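Cellulase (Clostridium cellulovorans, PDB 6UI3) probably hydrolyses beta-1,4-glucan chains as the family 5 glycoside hydrolase domain of a larger, broad-specificity endoglucanase. Local coordinates at residues A246-N257 / F289-M299. Residues are numbered along the deposited sequence; the frame is centred on the assembly and turned at random. Where two conformers were deposited one is given.
Sequences AAFIDKTFRMLN and FYVSTATAYGM
Phe-289 reaches across to the helix of 246-257 and receives the methyl of Ala-246 on one ring face, a CH-pi contact with CB 3.9 Å from the ring centroid; Thr-293 OG1 lies over the opposite face, while Ile-249 CG2 meets the ring edge. With its CG anti to the backbone N (chi1 -168°), Tyr-290 turns a ring face to the edge of Phe-253, a T-shaped pair with centroids 5.3 Å apart and planes at 84°. Its hydroxyl is hydrogen-bonded to Ala-223 O. Thr-293 divides its two branches: CG2 packs on Phe-253 CB, whereas OG1 bonds back to Phe-289 O and also accepts from a water that donates to Asp-250 OD1. Ala-294 CB presses against Phe-253 CE2 at 3.5 Å. At Tyr-297 the ring crosses the Asn-257 side chain, CD1 lying 3.2 Å from Asn-257 CG, and its OH sits over one face of the Arg-254 guanidinium. A second water joins this OH to Asp-250 OD1; no direct hydrogen bond crosses between the segments, and these two waters carry the polar link. The other carboxylate oxygen, Asp-250 OD2, is held by Arg-254 NE in a salt bridge of 2.8 Å. After the Schellman turn at Gly-298, Met-299 extends its chain back, placing SD at the edge of Phe-253, a Met-aromatic contact, and CE against Leu-256 CB. In this TIM barrel the nearly parallel helices 243-261 and 280-296 are adjacent on the outer layer, and Phe-253, Tyr-290 and Met-299 pack inward on strand 267-272, with Ala-294 touching strand 301-305.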
ATOM      1  N   ALA A 246      20.279 -10.733  -0.587  1.00  7.85           N
ATOM      2  CA  ALA A 246      19.459 -11.533  -1.487  1.00  7.73           C
ATOM      3  C   ALA A 246      18.876 -12.738  -0.769  1.00  8.04           C
ATOM      4  O   ALA A 246      17.694 -13.067  -0.951  1.00  8.51           O
ATOM      5  CB  ALA A 246      20.285 -11.956  -2.700  1.00  9.02           C
ATOM      6  N   ALA A 247      19.685 -13.407   0.056  1.00  7.67           N
ATOM      7  CA  ALA A 247      19.198 -14.575   0.783  1.00  8.15           C
ATOM      8  C   ALA A 247      18.062 -14.203   1.725  1.00  8.30           C
ATOM      9  O   ALA A 247      17.092 -14.959   1.870  1.00  8.10           O
ATOM     10  CB  ALA A 247      20.351 -15.208   1.555  1.00  9.84           C
ATOM     11  N   PHE A 248      18.160 -13.048   2.388  1.00  8.13           N
ATOM     12  CA  PHE A 248      17.105 -12.645   3.312  1.00  8.10           C
ATOM     13  C   PHE A 248      15.792 -12.398   2.566  1.00  7.50           C
ATOM     14  O   PHE A 248      14.703 -12.784   3.027  1.00  7.81           O
ATOM     15  CB  PHE A 248      17.533 -11.407   4.105  1.00  9.34           C
ATOM     16  CG  PHE A 248      16.562 -11.040   5.184  1.00  9.94           C
ATOM     17  CD1 PHE A 248      16.516 -11.763   6.365  1.00 14.53           C
ATOM     18  CD2 PHE A 248      15.666 -10.005   5.014  1.00  9.57           C
ATOM     19  CE1 PHE A 248      15.584 -11.442   7.355  1.00 15.04           C
ATOM     20  CE2 PHE A 248      14.744  -9.682   5.986  1.00 10.63           C
ATOM     21  CZ  PHE A 248      14.699 -10.390   7.154  1.00 13.00           C
ATOM     22  N   ILE A 249      15.870 -11.723   1.422  1.00  7.35           N
ATOM     23  CA  ILE A 249      14.687 -11.491   0.606  1.00  7.51           C
ATOM     24  C   ILE A 249      14.086 -12.816   0.152  1.00  7.01           C
ATOM     25  O   ILE A 249      12.872 -13.036   0.257  1.00  7.22           O
ATOM     26  CB  ILE A 249      15.041 -10.592  -0.591  1.00  7.36           C
ATOM     27  CG1 ILE A 249      15.373  -9.175  -0.129  1.00  8.01           C
ATOM     28  CG2 ILE A 249      13.906 -10.566  -1.603  1.00  8.34           C
ATOM     29  CD1 ILE A 249      16.120  -8.344  -1.175  1.00  8.92           C
ATOM     30  N   ASP A 250      14.923 -13.713  -0.367  1.00  7.13           N
ATOM     31  CA  ASP A 250      14.416 -14.977  -0.885  1.00  7.30           C
ATOM     32  C   ASP A 250      13.732 -15.794   0.210  1.00  7.57           C
ATOM     33  O   ASP A 250      12.653 -16.359  -0.009  1.00  7.79           O
ATOM     34  CB  ASP A 250      15.553 -15.773  -1.525  1.00  8.31           C
ATOM     35  CG  ASP A 250      15.051 -16.990  -2.234  1.00 11.59           C
ATOM     36  OD1 ASP A 250      14.544 -16.827  -3.357  1.00 14.63           O
ATOM     37  OD2 ASP A 250      15.107 -18.104  -1.681  1.00 12.41           O
ATOM     38  N   LYS A 251      14.345 -15.862   1.398  1.00  7.20           N
ATOM     39  CA  LYS A 251      13.753 -16.608   2.506  1.00  7.71           C
ATOM     40  C   LYS A 251      12.401 -16.027   2.887  1.00  7.20           C
ATOM     41  O   LYS A 251      11.428 -16.763   3.108  1.00  7.90           O
ATOM     42  CB  LYS A 251      14.710 -16.591   3.701  1.00  9.12           C
ATOM     43  CG  LYS A 251      14.211 -17.313   4.970  1.00 10.51           C
ATOM     44  CD  LYS A 251      15.275 -17.345   6.053  1.00 16.01           C
ATOM     45  CE  LYS A 251      15.423 -15.997   6.728  1.00 19.73           C
ATOM     46  NZ  LYS A 251      16.641 -15.971   7.605  1.00 24.13           N
ATOM     47  N   THR A 252      12.320 -14.702   2.958  1.00  7.11           N
ATOM     48  CA  THR A 252      11.074 -14.050   3.345  1.00  7.34           C
ATOM     49  C   THR A 252       9.979 -14.367   2.344  1.00  7.33           C
ATOM     50  O   THR A 252       8.852 -14.694   2.723  1.00  7.71           O
ATOM     51  CB  THR A 252      11.279 -12.535   3.452  1.00  7.86           C
ATOM     52  OG1 THR A 252      12.239 -12.230   4.467  1.00  9.74           O
ATOM     53  CG2 THR A 252       9.990 -11.805   3.802  1.00  8.77           C
ATOM     54  N   PHE A 253      10.292 -14.280   1.049  1.00  7.45           N
ATOM     55  CA  PHE A 253       9.271 -14.501   0.029  0.57  7.57           C
ATOM     56  C   PHE A 253       8.845 -15.961  -0.037  1.00  7.85           C
ATOM     57  O   PHE A 253       7.656 -16.257  -0.210  1.00  7.66           O
ATOM     58  CB  PHE A 253       9.725 -13.966  -1.338  0.57  7.70           C
ATOM     59  CG  PHE A 253       9.436 -12.500  -1.518  0.57  8.11           C
ATOM     60  CD1 PHE A 253      10.397 -11.558  -1.203  0.57  8.99           C
ATOM     61  CD2 PHE A 253       8.181 -12.070  -1.937  0.57  7.92           C
ATOM     62  CE1 PHE A 253      10.139 -10.217  -1.320  0.57  9.28           C
ATOM     63  CE2 PHE A 253       7.906 -10.720  -2.043  0.57  8.93           C
ATOM     64  CZ  PHE A 253       8.894  -9.794  -1.744  0.57  8.58           C
ATOM     65  N   ARG A 254       9.790 -16.894   0.104  1.00  7.34           N
ATOM     66  CA  ARG A 254       9.396 -18.295   0.180  1.00  7.63           C
ATOM     67  C   ARG A 254       8.457 -18.540   1.365  1.00  7.77           C
ATOM     68  O   ARG A 254       7.521 -19.338   1.272  1.00  8.09           O
ATOM     69  CB  ARG A 254      10.630 -19.191   0.284  1.00  7.75           C
ATOM     70  CG  ARG A 254      11.442 -19.324  -0.994  1.00  8.05           C
ATOM     71  CD  ARG A 254      12.597 -20.263  -0.816  1.00  9.34           C
ATOM     72  NE  ARG A 254      13.473 -20.362  -1.988  1.00 10.60           N
ATOM     73  CZ  ARG A 254      13.335 -21.250  -2.956  1.00 12.29           C
ATOM     74  NH1 ARG A 254      12.335 -22.106  -2.949  1.00 15.19           N
ATOM     75  NH2 ARG A 254      14.204 -21.265  -3.947  1.00 14.27           N
ATOM     76  N   MET A 255       8.718 -17.882   2.497  1.00  7.32           N
ATOM     77  CA  MET A 255       7.867 -18.052   3.670  0.79  7.42           C
ATOM     78  C   MET A 255       6.476 -17.468   3.434  1.00  7.32           C
ATOM     79  O   MET A 255       5.472 -18.089   3.814  1.00  8.15           O
ATOM     80  CB  MET A 255       8.579 -17.440   4.876  0.79  8.38           C
ATOM     81  CG  MET A 255       7.778 -17.422   6.167  0.79  9.19           C
ATOM     82  SD  MET A 255       6.641 -16.044   6.269  0.79 10.07           S
ATOM     83  CE  MET A 255       7.789 -14.672   6.345  0.79 11.87           C
ATOM     84  N   LEU A 256       6.379 -16.299   2.798  1.00  7.31           N
ATOM     85  CA  LEU A 256       5.066 -15.729   2.503  1.00  7.67           C
ATOM     86  C   LEU A 256       4.303 -16.632   1.543  1.00  7.96           C
ATOM     87  O   LEU A 256       3.079 -16.787   1.651  1.00  8.27           O
ATOM     88  CB  LEU A 256       5.227 -14.331   1.905  1.00  8.14           C
ATOM     89  CG  LEU A 256       5.716 -13.250   2.874  1.00  7.84           C
ATOM     90  CD1 LEU A 256       6.080 -11.992   2.114  1.00  8.16           C
ATOM     91  CD2 LEU A 256       4.693 -12.923   3.973  1.00  9.40           C
ATOM     92  N   ASN A 257       5.018 -17.218   0.581  1.00  8.35           N
ATOM     93  CA  ASN A 257       4.409 -18.159  -0.346  1.00  8.45           C
ATOM     94  C   ASN A 257       3.862 -19.373   0.397  1.00  8.94           C
ATOM     95  O   ASN A 257       2.744 -19.827   0.126  1.00  9.51           O
ATOM     96  CB  ASN A 257       5.450 -18.562  -1.391  1.00  9.67           C
ATOM     97  CG  ASN A 257       4.876 -19.445  -2.465  1.00 10.75           C
ATOM     98  OD1 ASN A 257       3.936 -19.041  -3.161  1.00 11.60           O
ATOM     99  ND2 ASN A 257       5.440 -20.637  -2.629  1.00 11.08           N
ATOM    100  N   PHE A 289      16.349  -7.990  -8.474  1.00  6.89           N
ATOM    101  CA  PHE A 289      16.251  -9.213  -7.687  1.00  7.02           C
ATOM    102  C   PHE A 289      14.937  -9.269  -6.923  1.00  7.38           C
ATOM    103  O   PHE A 289      14.263 -10.304  -6.883  1.00  7.62           O
ATOM    104  CB  PHE A 289      17.422  -9.310  -6.701  1.00  7.21           C
ATOM    105  CG  PHE A 289      17.421 -10.578  -5.922  1.00  6.97           C
ATOM    106  CD1 PHE A 289      18.056 -11.696  -6.408  1.00  8.80           C
ATOM    107  CD2 PHE A 289      16.732 -10.682  -4.734  1.00  7.41           C
ATOM    108  CE1 PHE A 289      18.024 -12.896  -5.711  1.00  9.37           C
ATOM    109  CE2 PHE A 289      16.716 -11.866  -4.024  1.00  8.13           C
ATOM    110  CZ  PHE A 289      17.345 -12.965  -4.512  1.00  8.80           C
ATOM    111  N   TYR A 290      14.588  -8.165  -6.267  1.00  6.70           N
ATOM    112  CA  TYR A 290      13.395  -8.105  -5.431  1.00  6.30           C
ATOM    113  C   TYR A 290      12.146  -8.381  -6.250  1.00  6.46           C
ATOM    114  O   TYR A 290      11.335  -9.248  -5.902  1.00  6.89           O
ATOM    115  CB  TYR A 290      13.328  -6.716  -4.784  1.00  6.98           C
ATOM    116  CG  TYR A 290      12.328  -6.562  -3.672  1.00  6.64           C
ATOM    117  CD1 TYR A 290      10.957  -6.559  -3.927  1.00  7.30           C
ATOM    118  CD2 TYR A 290      12.748  -6.401  -2.367  1.00  7.31           C
ATOM    119  CE1 TYR A 290      10.037  -6.420  -2.905  1.00  7.04           C
ATOM    120  CE2 TYR A 290      11.825  -6.262  -1.336  1.00  8.12           C
ATOM    121  CZ  TYR A 290      10.469  -6.261  -1.618  1.00  7.71           C
ATOM    122  OH  TYR A 290       9.518  -6.111  -0.617  1.00  7.52           O
ATOM    123  N   VAL A 291      11.969  -7.654  -7.350  1.00  6.79           N
ATOM    124  CA  VAL A 291      10.762  -7.830  -8.146  1.00  7.09           C
ATOM    125  C   VAL A 291      10.741  -9.212  -8.784  1.00  7.93           C
ATOM    126  O   VAL A 291       9.680  -9.838  -8.885  1.00  8.02           O
ATOM    127  CB  VAL A 291      10.577  -6.684  -9.156  1.00  7.34           C
ATOM    128  CG1 VAL A 291       9.362  -6.923 -10.036  1.00  8.70           C
ATOM    129  CG2 VAL A 291      10.427  -5.365  -8.413  1.00  7.73           C
ATOM    130  N   SER A 292      11.890  -9.714  -9.251  1.00  8.34           N
ATOM    131  CA  SER A 292      11.910 -11.061  -9.811  0.62  8.47           C
ATOM    132  C   SER A 292      11.452 -12.093  -8.788  1.00  8.43           C
ATOM    133  O   SER A 292      10.664 -12.996  -9.106  1.00  9.26           O
ATOM    134  CB  SER A 292      13.309 -11.404 -10.306  0.62 10.03           C
ATOM    135  OG  SER A 292      13.358 -12.756 -10.728  0.62 12.48           O
ATOM    136  N   THR A 293      11.954 -11.994  -7.563  1.00  7.71           N
ATOM    137  CA  THR A 293      11.600 -12.947  -6.519  1.00  8.59           C
ATOM    138  C   THR A 293      10.117 -12.857  -6.188  1.00  8.36           C
ATOM    139  O   THR A 293       9.430 -13.879  -6.086  1.00  9.17           O
ATOM    140  CB  THR A 293      12.465 -12.683  -5.275  1.00  9.37           C
ATOM    141  OG1 THR A 293      13.850 -12.792  -5.621  1.00  9.85           O
ATOM    142  CG2 THR A 293      12.165 -13.698  -4.184  1.00 11.32           C
ATOM    143  N   ALA A 294       9.602 -11.641  -5.997  1.00  7.94           N
ATOM    144  CA  ALA A 294       8.177 -11.468  -5.712  1.00  7.47           C
ATOM    145  C   ALA A 294       7.314 -12.011  -6.847  1.00  7.85           C
ATOM    146  O   ALA A 294       6.274 -12.644  -6.609  1.00  8.55           O
ATOM    147  CB  ALA A 294       7.896  -9.977  -5.508  1.00  7.73           C
ATOM    148  N   THR A 295       7.704 -11.740  -8.090  1.00  7.88           N
ATOM    149  CA  THR A 295       6.921 -12.171  -9.241  1.00  8.81           C
ATOM    150  C   THR A 295       6.862 -13.691  -9.315  1.00  9.54           C
ATOM    151  O   THR A 295       5.854 -14.248  -9.762  1.00 10.17           O
ATOM    152  CB  THR A 295       7.503 -11.543 -10.523  1.00  8.75           C
ATOM    153  OG1 THR A 295       7.459 -10.112 -10.419  1.00  8.69           O
ATOM    154  CG2 THR A 295       6.726 -11.937 -11.760  1.00 10.21           C
ATOM    155  N   ALA A 296       7.922 -14.380  -8.880  1.00  9.61           N
ATOM    156  CA  ALA A 296       7.922 -15.844  -8.859  1.00 10.78           C
ATOM    157  C   ALA A 296       6.795 -16.401  -8.001  1.00 12.39           C
ATOM    158  O   ALA A 296       6.349 -17.538  -8.231  1.00 14.01           O
ATOM    159  CB  ALA A 296       9.279 -16.347  -8.362  1.00 11.24           C
ATOM    160  N   TYR A 297       6.325 -15.638  -7.010  1.00 10.70           N
ATOM    161  CA  TYR A 297       5.229 -16.038  -6.129  1.00 11.99           C
ATOM    162  C   TYR A 297       3.969 -15.204  -6.352  1.00 11.62           C
ATOM    163  O   TYR A 297       3.077 -15.183  -5.492  1.00 13.21           O
ATOM    164  CB  TYR A 297       5.690 -16.044  -4.669  1.00 11.75           C
ATOM    165  CG  TYR A 297       6.936 -16.891  -4.513  1.00 10.96           C
ATOM    166  CD1 TYR A 297       6.896 -18.268  -4.708  1.00 11.91           C
ATOM    167  CD2 TYR A 297       8.172 -16.318  -4.250  1.00 11.74           C
ATOM    168  CE1 TYR A 297       8.048 -19.048  -4.611  1.00 11.80           C
ATOM    169  CE2 TYR A 297       9.324 -17.089  -4.157  1.00 12.10           C
ATOM    170  CZ  TYR A 297       9.258 -18.460  -4.349  1.00 11.40           C
ATOM    171  OH  TYR A 297      10.386 -19.260  -4.259  1.00 13.84           O
ATOM    172  N   GLY A 298       3.865 -14.548  -7.507  1.00 11.13           N
ATOM    173  CA  GLY A 298       2.653 -13.837  -7.873  1.00 11.15           C
ATOM    174  C   GLY A 298       2.352 -12.603  -7.052  1.00  9.22           C
ATOM    175  O   GLY A 298       1.184 -12.207  -6.957  1.00 10.47           O
ATOM    176  N   MET A 299       3.376 -11.960  -6.486  1.00  8.16           N
ATOM    177  CA  MET A 299       3.160 -10.819  -5.616  0.71  7.74           C
ATOM    178  C   MET A 299       3.495  -9.520  -6.329  1.00  7.80           C
ATOM    179  O   MET A 299       4.680  -9.272  -6.621  1.00  8.17           O
ATOM    180  CB  MET A 299       4.011 -10.969  -4.357  0.71  7.92           C
ATOM    181  CG  MET A 299       3.753 -12.287  -3.663  0.71  8.80           C
ATOM    182  SD  MET A 299       4.757 -12.546  -2.204  0.71 10.09           S
ATOM    183  CE  MET A 299       4.367 -14.217  -1.757  0.71 11.04           C
TER
HETATM  184  O   HOH W   1      15.059 -15.245  -5.477  0.77 15.76           O
HETATM  185  O   HOH W   2      12.738 -18.125  -4.699  1.00 18.26           O